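Local coordinates for MexT protein (Pseudomonas aeruginosa, PDB 6L33) that activates transcription of the MexEF-OprN efflux pump as a LysR-type regulator that probably binds DNA, this chain being its regulatory domain, at residues 71-76 with 183-188; 91-96 with 168-173; 103-108 with 130-135. All blocks are in the same frame, centred on the assembly; numbering follows the deposited sequence.

In the fold
The chain has the two-lobed, periplasmic-binding-protein-like fold of LysR regulatory domains, each lobe built on a mixed five-stranded sheet. Contact 1 lies in one lobe, pairing an outermost strand, 72-78, of its sheet with strand 181-186; contacts 2 and 3 lie in the other, across the chain's centre. Between centres, contact 1 is about 36 Å from contact 2 and about 30 Å from contact 3. Contacts 2 and 3, about 18 Å apart between centres, reach opposite outer strands of one sheet, 168-170 and 129-134. Along the chain contact 3 falls inside the loop closed by contact 2, and contact 2 inside that closed by contact 1, so the chain completes the second lobe before returning to the first.

Contact 1: residues 71-76 with 183-188; sequences NAKRKT and MAWRGA
Lys-73 and Trp-185 form a hydrogen-bonded antiparallel pair at the outer strand of a mixed sheet in one lobe of the LysR regulatory domain. Their backbones exchange two bonds, Lys-73 N to Trp-185 O at 2.6 Å and the straighter Trp-185 N to Lys-73 O at 2.8 Å. Lys-75 and Met-183, a selenomethionine, repeat the pattern. On the face shared by these four residues, CB of Lys-73 lies over the indole in a CH-pi contact, 3.8 Å from the centroid of the five-membered ring of Trp-185. The indole reaches that position because CG of Trp-185 sits between its own N and carbonyl carbon (chi1 63°), which turns the ring back across the neighbouring strand. CB of Lys-75 meets the ring edge, 4.0 Å from CZ3 of Trp-185. Farther out, Asp-190 accepts a bond from the indole NE1 and Arg-199 adds a cation-pi contact; both probably help fix the ring. On the other face, Arg-74 NH2 salt-bridges Glu-180 and hydrogen-bonds to Thr-65 OG1. Where strand 183-186 gives way to a 3-10 turn, Gly-187 N donates to Asn-71 O at 2.8 Å, from above the carbonyl plane, 54° out of it.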
loop_
_atom_site.group_PDB
_atom_site.type_symbol
_atom_site.label_atom_id
_atom_site.label_comp_id
_atom_site.label_asym_id
_atom_site.label_seq_id
_atom_site.Cartn_x
_atom_site.Cartn_y
_atom_site.Cartn_z
ATOM N N ASN B 71 24.584 8.062 -9.369
ATOM C CA ASN B 71 25.261 6.861 -8.881
ATOM C C ASN B 71 24.313 5.665 -8.841
ATOM O O ASN B 71 24.255 4.922 -7.860
ATOM C CB ASN B 71 25.860 7.137 -7.506
ATOM C CG ASN B 71 26.883 6.094 -7.086
ATOM O OD1 ASN B 71 27.156 5.140 -7.815
ATOM N ND2 ASN B 71 27.453 6.274 -5.899
ATOM N N ALA B 72 23.552 5.467 -9.916
ATOM C CA ALA B 72 22.560 4.402 -9.965
ATOM C C ALA B 72 22.506 3.806 -11.361
ATOM O O ALA B 72 22.475 4.539 -12.353
ATOM C CB ALA B 72 21.172 4.916 -9.559
ATOM N N LYS B 73 22.503 2.478 -11.432
ATOM C CA LYS B 73 22.305 1.751 -12.675
ATOM C C LYS B 73 20.844 1.336 -12.790
ATOM O O LYS B 73 20.155 1.147 -11.784
ATOM C CB LYS B 73 23.209 0.516 -12.744
ATOM C CG LYS B 73 24.673 0.819 -13.049
ATOM C CD LYS B 73 24.964 0.710 -14.540
ATOM C CE LYS B 73 26.265 -0.038 -14.804
ATOM N NZ LYS B 73 27.468 0.770 -14.462
ATOM N N ARG B 74 20.370 1.198 -14.025
ATOM C CA ARG B 74 18.969 0.872 -14.242
ATOM C C ARG B 74 18.832 -0.018 -15.466
ATOM O O ARG B 74 19.684 -0.027 -16.358
ATOM C CB ARG B 74 18.110 2.136 -14.393
ATOM C CG ARG B 74 17.795 2.526 -15.827
ATOM C CD ARG B 74 17.431 3.999 -15.930
ATOM N NE ARG B 74 16.023 4.248 -15.630
ATOM C CZ ARG B 74 15.487 5.461 -15.517
ATOM N NH1 ARG B 74 16.242 6.539 -15.678
ATOM N NH2 ARG B 74 14.197 5.596 -15.243
ATOM N N LYS B 75 17.733 -0.770 -15.491
ATOM C CA LYS B 75 17.434 -1.710 -16.562
ATOM C C LYS B 75 15.932 -1.695 -16.791
ATOM O O LYS B 75 15.161 -1.972 -15.866
ATOM C CB LYS B 75 17.919 -3.121 -16.202
ATOM C CG LYS B 75 17.236 -4.251 -16.954
ATOM C CD LYS B 75 17.894 -5.587 -16.633
ATOM C CE LYS B 75 17.261 -6.730 -17.411
ATOM N NZ LYS B 75 16.092 -7.317 -16.697
ATOM N N THR B 76 15.516 -1.349 -18.007
ATOM C CA THR B 76 14.100 -1.391 -18.341
ATOM C C THR B 76 13.607 -2.830 -18.298
ATOM O O THR B 76 14.209 -3.722 -18.904
ATOM C CB THR B 76 13.850 -0.788 -19.725
ATOM O OG1 THR B 76 14.167 0.608 -19.709
ATOM C CG2 THR B 76 12.390 -0.964 -20.128
HETATM N N MSE B 183 14.151 -1.921 -13.356
HETATM C CA MSE B 183 14.943 -2.404 -12.237
HETATM C C MSE B 183 16.099 -1.440 -12.074
HETATM O O MSE B 183 16.843 -1.196 -13.022
HETATM C CB MSE B 183 15.458 -3.826 -12.453
HETATM C CG MSE B 183 16.369 -4.283 -11.322
HETATM SE SE MSE B 183 17.070 -6.090 -11.501
HETATM C CE MSE B 183 15.419 -7.012 -11.954
ATOM N N ALA B 184 16.244 -0.876 -10.882
ATOM C CA ALA B 184 17.264 0.129 -10.634
ATOM C C ALA B 184 18.030 -0.219 -9.370
ATOM O O ALA B 184 17.445 -0.663 -8.376
ATOM C CB ALA B 184 16.655 1.529 -10.508
ATOM N N TRP B 185 19.341 -0.014 -9.419
ATOM C CA TRP B 185 20.197 -0.265 -8.274
ATOM C C TRP B 185 21.326 0.753 -8.291
ATOM O O TRP B 185 21.548 1.454 -9.281
ATOM C CB TRP B 185 20.728 -1.706 -8.273
ATOM C CG TRP B 185 21.598 -2.055 -9.442
ATOM C CD1 TRP B 185 22.962 -2.062 -9.473
ATOM C CD2 TRP B 185 21.165 -2.467 -10.747
ATOM N NE1 TRP B 185 23.406 -2.446 -10.715
ATOM C CE2 TRP B 185 22.324 -2.701 -11.516
ATOM C CE3 TRP B 185 19.913 -2.660 -11.340
ATOM C CZ2 TRP B 185 22.268 -3.115 -12.845
ATOM C CZ3 TRP B 185 19.859 -3.071 -12.661
ATOM C CH2 TRP B 185 21.030 -3.294 -13.399
ATOM N N ARG B 186 22.032 0.831 -7.174
ATOM C CA ARG B 186 23.079 1.818 -6.981
ATOM C C ARG B 186 24.389 1.323 -7.580
ATOM O O ARG B 186 24.690 0.126 -7.565
ATOM C CB ARG B 186 23.254 2.109 -5.494
ATOM C CG ARG B 186 23.505 0.862 -4.679
ATOM C CD ARG B 186 22.221 0.202 -4.186
ATOM N NE ARG B 186 21.531 1.007 -3.186
ATOM C CZ ARG B 186 22.032 1.331 -1.999
ATOM N NH1 ARG B 186 23.236 0.912 -1.630
ATOM N NH2 ARG B 186 21.317 2.072 -1.172
ATOM N N GLY B 187 25.170 2.267 -8.112
ATOM C CA GLY B 187 26.395 1.904 -8.808
ATOM C C GLY B 187 27.375 1.126 -7.951
ATOM O O GLY B 187 28.076 0.244 -8.453
ATOM N N ALA B 188 27.428 1.431 -6.652
ATOM C CA ALA B 188 28.374 0.757 -5.766
ATOM C C ALA B 188 28.147 -0.748 -5.727
ATOM O O ALA B 188 29.106 -1.515 -5.585
ATOM C CB ALA B 188 28.275 1.342 -4.356
#

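Contact 2: residues 91-96 with 168-173; sequences PGQLTL and RAEDPP
OE1 of Glu-170 is held by Leu-94 N, which donates to it at 2.8 Å on the syn lone pair, and approached by a water. Water 2 lies 2.7 Å from both Glu-170 OE1 and Leu-94 O, placed to donate to either, though it has more acceptors near it than protons. The N of Leu-94 is thus bonded directly to OE1, and its O may be linked to the same oxygen through the water. Glu-170 gets there with CG lodged between its N and carbonyl carbon (chi1 46°) and the rest of the chain extended. Its other oxygen, OE2, forms a salt bridge with Arg-86; that second partner probably helps to hold this buried carboxylate and would be expected to favour its charged form. Gln-93 runs past Glu-170 in the reverse direction, its amide plane turned 60° from the carboxylate, and its OE1 comes to 3.4 Å from Glu-170 CB. Water 1 takes a 2.9 Å bond from Asp-171 N, donates to Asp-171 OD2 and receives a weak bond from Gln-93 NE2. Nearer the helix start, the Pro-173 ring packs against backbone: its CB is 3.6 Å from Leu-96 N and its CG meets CA of the same leucine. At the other end Arg-168 directs NH1 to the carbonyls of Ala-90 and Asp-88. The contact thus lays the loop between strand 82-86 and helix 96-101 along outer strand 168-170. That strand pairs with 82-86 through backbone bonds to Arg-86 and Ile-84, while Leu-94 packs on the same two residues and Thr-95 caps the helix through Asp-98 N.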
loop_
_atom_site.group_PDB
_atom_site.type_symbol
_atom_site.label_atom_id
_atom_site.label_comp_id
_atom_site.label_asym_id
_atom_site.label_seq_id
_atom_site.Cartn_x
_atom_site.Cartn_y
_atom_site.Cartn_z
ATOM N N PRO B 91 -22.612 2.081 -22.449
ATOM C CA PRO B 91 -21.940 1.491 -23.610
ATOM C C PRO B 91 -21.038 2.500 -24.301
ATOM O O PRO B 91 -21.251 3.713 -24.233
ATOM C CB PRO B 91 -23.106 1.079 -24.514
ATOM C CG PRO B 91 -24.166 2.086 -24.197
ATOM C CD PRO B 91 -24.039 2.337 -22.710
ATOM N N GLY B 92 -20.019 1.982 -24.967
ATOM C CA GLY B 92 -19.169 2.832 -25.783
ATOM C C GLY B 92 -17.960 3.348 -25.030
ATOM O O GLY B 92 -17.964 3.505 -23.809
ATOM N N GLN B 93 -16.901 3.618 -25.784
ATOM C CA GLN B 93 -15.683 4.163 -25.210
ATOM C C GLN B 93 -15.869 5.637 -24.876
ATOM O O GLN B 93 -16.660 6.346 -25.505
ATOM C CB GLN B 93 -14.507 3.985 -26.171
ATOM C CG GLN B 93 -13.985 2.556 -26.244
ATOM C CD GLN B 93 -12.496 2.485 -26.529
ATOM O OE1 GLN B 93 -11.708 3.266 -25.994
ATOM N NE2 GLN B 93 -12.103 1.541 -27.377
ATOM N N LEU B 94 -15.132 6.093 -23.868
ATOM C CA LEU B 94 -15.190 7.495 -23.481
ATOM C C LEU B 94 -14.544 8.365 -24.552
ATOM O O LEU B 94 -13.436 8.077 -25.017
ATOM C CB LEU B 94 -14.485 7.708 -22.142
ATOM C CG LEU B 94 -15.049 6.980 -20.922
ATOM C CD1 LEU B 94 -14.074 7.065 -19.761
ATOM C CD2 LEU B 94 -16.400 7.558 -20.533
ATOM N N THR B 95 -15.245 9.420 -24.954
ATOM C CA THR B 95 -14.620 10.460 -25.752
ATOM C C THR B 95 -13.842 11.408 -24.844
ATOM O O THR B 95 -13.937 11.352 -23.614
ATOM C CB THR B 95 -15.662 11.249 -26.545
ATOM O OG1 THR B 95 -16.492 11.984 -25.635
ATOM C CG2 THR B 95 -16.527 10.320 -27.383
ATOM N N LEU B 96 -13.066 12.295 -25.468
ATOM C CA LEU B 96 -12.357 13.312 -24.701
ATOM C C LEU B 96 -13.328 14.159 -23.888
ATOM O O LEU B 96 -13.055 14.485 -22.728
ATOM C CB LEU B 96 -11.523 14.187 -25.636
ATOM C CG LEU B 96 -10.740 15.326 -24.978
ATOM C CD1 LEU B 96 -9.792 14.796 -23.908
ATOM C CD2 LEU B 96 -9.983 16.118 -26.028
ATOM N N ARG B 168 -13.616 -1.883 -16.377
ATOM C CA ARG B 168 -13.339 -1.892 -17.806
ATOM C C ARG B 168 -12.078 -1.081 -18.069
ATOM O O ARG B 168 -11.867 -0.031 -17.454
ATOM C CB ARG B 168 -14.505 -1.306 -18.615
ATOM C CG ARG B 168 -15.849 -2.005 -18.430
ATOM C CD ARG B 168 -17.019 -1.034 -18.623
ATOM N NE ARG B 168 -17.095 -0.494 -19.981
ATOM C CZ ARG B 168 -18.014 0.378 -20.390
ATOM N NH1 ARG B 168 -18.939 0.815 -19.546
ATOM N NH2 ARG B 168 -18.013 0.816 -21.643
ATOM N N ALA B 169 -11.239 -1.569 -18.977
ATOM C CA ALA B 169 -10.040 -0.859 -19.396
ATOM C C ALA B 169 -10.158 -0.469 -20.863
ATOM O O ALA B 169 -10.670 -1.239 -21.681
ATOM C CB ALA B 169 -8.787 -1.711 -19.178
ATOM N N GLU B 170 -9.692 0.734 -21.191
ATOM C CA GLU B 170 -9.681 1.190 -22.572
ATOM C C GLU B 170 -8.526 2.159 -22.769
ATOM O O GLU B 170 -7.989 2.722 -21.811
ATOM C CB GLU B 170 -11.013 1.849 -22.968
ATOM C CG GLU B 170 -11.557 2.850 -21.958
ATOM C CD GLU B 170 -12.925 3.396 -22.347
ATOM O OE1 GLU B 170 -13.005 4.572 -22.760
ATOM O OE2 GLU B 170 -13.922 2.652 -22.238
ATOM N N ASP B 171 -8.140 2.334 -24.030
ATOM C CA ASP B 171 -7.131 3.328 -24.357
ATOM C C ASP B 171 -7.699 4.730 -24.142
ATOM O O ASP B 171 -8.879 4.969 -24.419
ATOM C CB ASP B 171 -6.662 3.169 -25.804
ATOM C CG ASP B 171 -5.932 1.861 -26.042
ATOM O OD1 ASP B 171 -4.934 1.595 -25.336
ATOM O OD2 ASP B 171 -6.352 1.100 -26.938
ATOM N N PRO B 172 -6.893 5.671 -23.646
ATOM C CA PRO B 172 -7.412 7.016 -23.397
ATOM C C PRO B 172 -7.703 7.736 -24.699
ATOM O O PRO B 172 -7.093 7.437 -25.741
ATOM C CB PRO B 172 -6.270 7.700 -22.621
ATOM C CG PRO B 172 -5.371 6.589 -22.166
ATOM C CD PRO B 172 -5.500 5.519 -23.199
ATOM N N PRO B 173 -8.628 8.712 -24.690
ATOM C CA PRO B 173 -8.939 9.453 -25.921
ATOM C C PRO B 173 -7.943 10.566 -26.199
ATOM O O PRO B 173 -8.249 11.528 -26.909
ATOM C CB PRO B 173 -10.338 10.009 -25.639
ATOM C CG PRO B 173 -10.335 10.241 -24.166
ATOM C CD PRO B 173 -9.462 9.154 -23.556
HETATM O O HOH W 1 -9.437 0.568 -25.991
HETATM O O HOH W 2 -11.597 6.195 -24.402
#

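Contact 3: residues 103-108 with 130-135; sequences PHALVS and VVLAVP
Leu-106 packs on Val-130 inside a beta-alpha-beta unit, where strands 103-107 and 129-134 run parallel and are linked through helix 116-123. From its CB, which lies 3.9 Å from Val-130 CG1 and 4.0 Å from Leu-132 O, the chain turns away: CG, anti to its own N (chi1 -179°), leads from Val-130 toward Arg-128 and a sulfate ion about 3 Å from the side chain, probably from the crystallisation liquor. The Leu-106 backbone bonds to both sides of Ala-133: its N donates to Leu-132 O at 2.8 Å and its O receives Val-134 N at 2.9 Å. Ser-108 N reaches Val-134 O. Before Leu-106 the register slips by one residue, a beta bulge at Val-131, whose N still bonds to His-104 O and whose CG1 lies 3.8 Å from Pro-103 CB. His-104 NE2 donates to the backbone O of Tyr-99, whose ring also meets the imidazole edge-to-face. Leu-132 and Ala-133 also pair with a strand of the second subunit, which carries the sheet across the interface. Across the two strands the polar bonding is all backbone and side chains meet through carbon, so register rests on the main chain, while Ser-108 OG bonds outside, to the backbone O of Asp-112.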
loop_
_atom_site.group_PDB
_atom_site.type_symbol
_atom_site.label_atom_id
_atom_site.label_comp_id
_atom_site.label_asym_id
_atom_site.label_seq_id
_atom_site.Cartn_x
_atom_site.Cartn_y
_atom_site.Cartn_z
ATOM N N PRO B 103 -15.758 12.660 -13.010
ATOM C CA PRO B 103 -14.795 12.824 -11.917
ATOM C C PRO B 103 -13.701 11.774 -11.979
ATOM O O PRO B 103 -13.884 10.674 -12.505
ATOM C CB PRO B 103 -15.658 12.652 -10.662
ATOM C CG PRO B 103 -16.741 11.726 -11.098
ATOM C CD PRO B 103 -17.031 12.081 -12.537
ATOM N N HIS B 104 -12.547 12.125 -11.422
ATOM C CA HIS B 104 -11.350 11.318 -11.592
ATOM C C HIS B 104 -10.742 10.927 -10.254
ATOM O O HIS B 104 -10.796 11.678 -9.277
ATOM C CB HIS B 104 -10.313 12.063 -12.433
ATOM C CG HIS B 104 -10.762 12.316 -13.835
ATOM N ND1 HIS B 104 -10.360 11.537 -14.898
ATOM C CD2 HIS B 104 -11.602 13.247 -14.346
ATOM C CE1 HIS B 104 -10.920 11.988 -16.007
ATOM N NE2 HIS B 104 -11.680 13.023 -15.698
ATOM N N ALA B 105 -10.168 9.728 -10.231
ATOM C CA ALA B 105 -9.331 9.259 -9.138
ATOM C C ALA B 105 -7.888 9.279 -9.612
ATOM O O ALA B 105 -7.582 8.796 -10.707
ATOM C CB ALA B 105 -9.730 7.850 -8.693
ATOM N N LEU B 106 -7.009 9.847 -8.796
ATOM C CA LEU B 106 -5.607 10.017 -9.142
ATOM C C LEU B 106 -4.752 9.178 -8.206
ATOM O O LEU B 106 -4.907 9.255 -6.984
ATOM C CB LEU B 106 -5.205 11.491 -9.049
ATOM C CG LEU B 106 -3.765 11.859 -9.406
ATOM C CD1 LEU B 106 -3.515 11.642 -10.887
ATOM C CD2 LEU B 106 -3.473 13.302 -9.012
ATOM N N VAL B 107 -3.860 8.370 -8.777
ATOM C CA VAL B 107 -2.842 7.691 -7.980
ATOM C C VAL B 107 -1.711 8.696 -7.779
ATOM O O VAL B 107 -0.860 8.881 -8.652
ATOM C CB VAL B 107 -2.349 6.401 -8.638
ATOM C CG1 VAL B 107 -1.369 5.682 -7.711
ATOM C CG2 VAL B 107 -3.524 5.499 -8.975
ATOM N N SER B 108 -1.720 9.368 -6.633
ATOM C CA SER B 108 -0.747 10.400 -6.302
ATOM C C SER B 108 0.032 9.936 -5.084
ATOM O O SER B 108 -0.559 9.656 -4.036
ATOM C CB SER B 108 -1.439 11.738 -6.033
ATOM O OG SER B 108 -0.544 12.671 -5.454
ATOM N N VAL B 130 -10.565 16.201 -10.218
ATOM C CA VAL B 130 -10.137 15.065 -9.414
ATOM C C VAL B 130 -10.865 15.129 -8.080
ATOM O O VAL B 130 -10.850 16.166 -7.406
ATOM C CB VAL B 130 -8.612 15.072 -9.216
ATOM C CG1 VAL B 130 -8.186 13.942 -8.278
ATOM C CG2 VAL B 130 -7.904 14.963 -10.559
ATOM N N VAL B 131 -11.524 14.033 -7.707
ATOM C CA VAL B 131 -12.255 13.958 -6.445
ATOM C C VAL B 131 -11.576 13.063 -5.428
ATOM O O VAL B 131 -11.983 13.065 -4.254
ATOM C CB VAL B 131 -13.709 13.488 -6.657
ATOM C CG1 VAL B 131 -14.464 14.457 -7.553
ATOM C CG2 VAL B 131 -13.726 12.074 -7.233
ATOM N N LEU B 132 -10.564 12.300 -5.829
ATOM C CA LEU B 132 -9.956 11.315 -4.950
ATOM C C LEU B 132 -8.501 11.132 -5.345
ATOM O O LEU B 132 -8.194 10.915 -6.520
ATOM C CB LEU B 132 -10.697 9.978 -5.030
ATOM C CG LEU B 132 -10.208 8.893 -4.072
ATOM C CD1 LEU B 132 -10.621 9.229 -2.648
ATOM C CD2 LEU B 132 -10.740 7.531 -4.489
ATOM N N ALA B 133 -7.613 11.227 -4.363
ATOM C CA ALA B 133 -6.200 10.931 -4.549
ATOM C C ALA B 133 -5.836 9.793 -3.610
ATOM O O ALA B 133 -6.021 9.907 -2.394
ATOM C CB ALA B 133 -5.333 12.162 -4.285
ATOM N N VAL B 134 -5.342 8.696 -4.172
ATOM C CA VAL B 134 -4.956 7.536 -3.373
ATOM C C VAL B 134 -3.464 7.294 -3.561
ATOM O O VAL B 134 -2.912 7.636 -4.617
ATOM C CB VAL B 134 -5.785 6.299 -3.751
ATOM C CG1 VAL B 134 -7.263 6.559 -3.484
ATOM C CG2 VAL B 134 -5.554 5.928 -5.202
ATOM N N PRO B 135 -2.774 6.721 -2.576
ATOM C CA PRO B 135 -1.317 6.542 -2.674
ATOM C C PRO B 135 -0.857 5.231 -3.298
ATOM O O PRO B 135 0.349 4.962 -3.288
ATOM C CB PRO B 135 -0.889 6.607 -1.201
ATOM C CG PRO B 135 -2.049 6.016 -0.460
ATOM C CD PRO B 135 -3.292 6.354 -1.245
#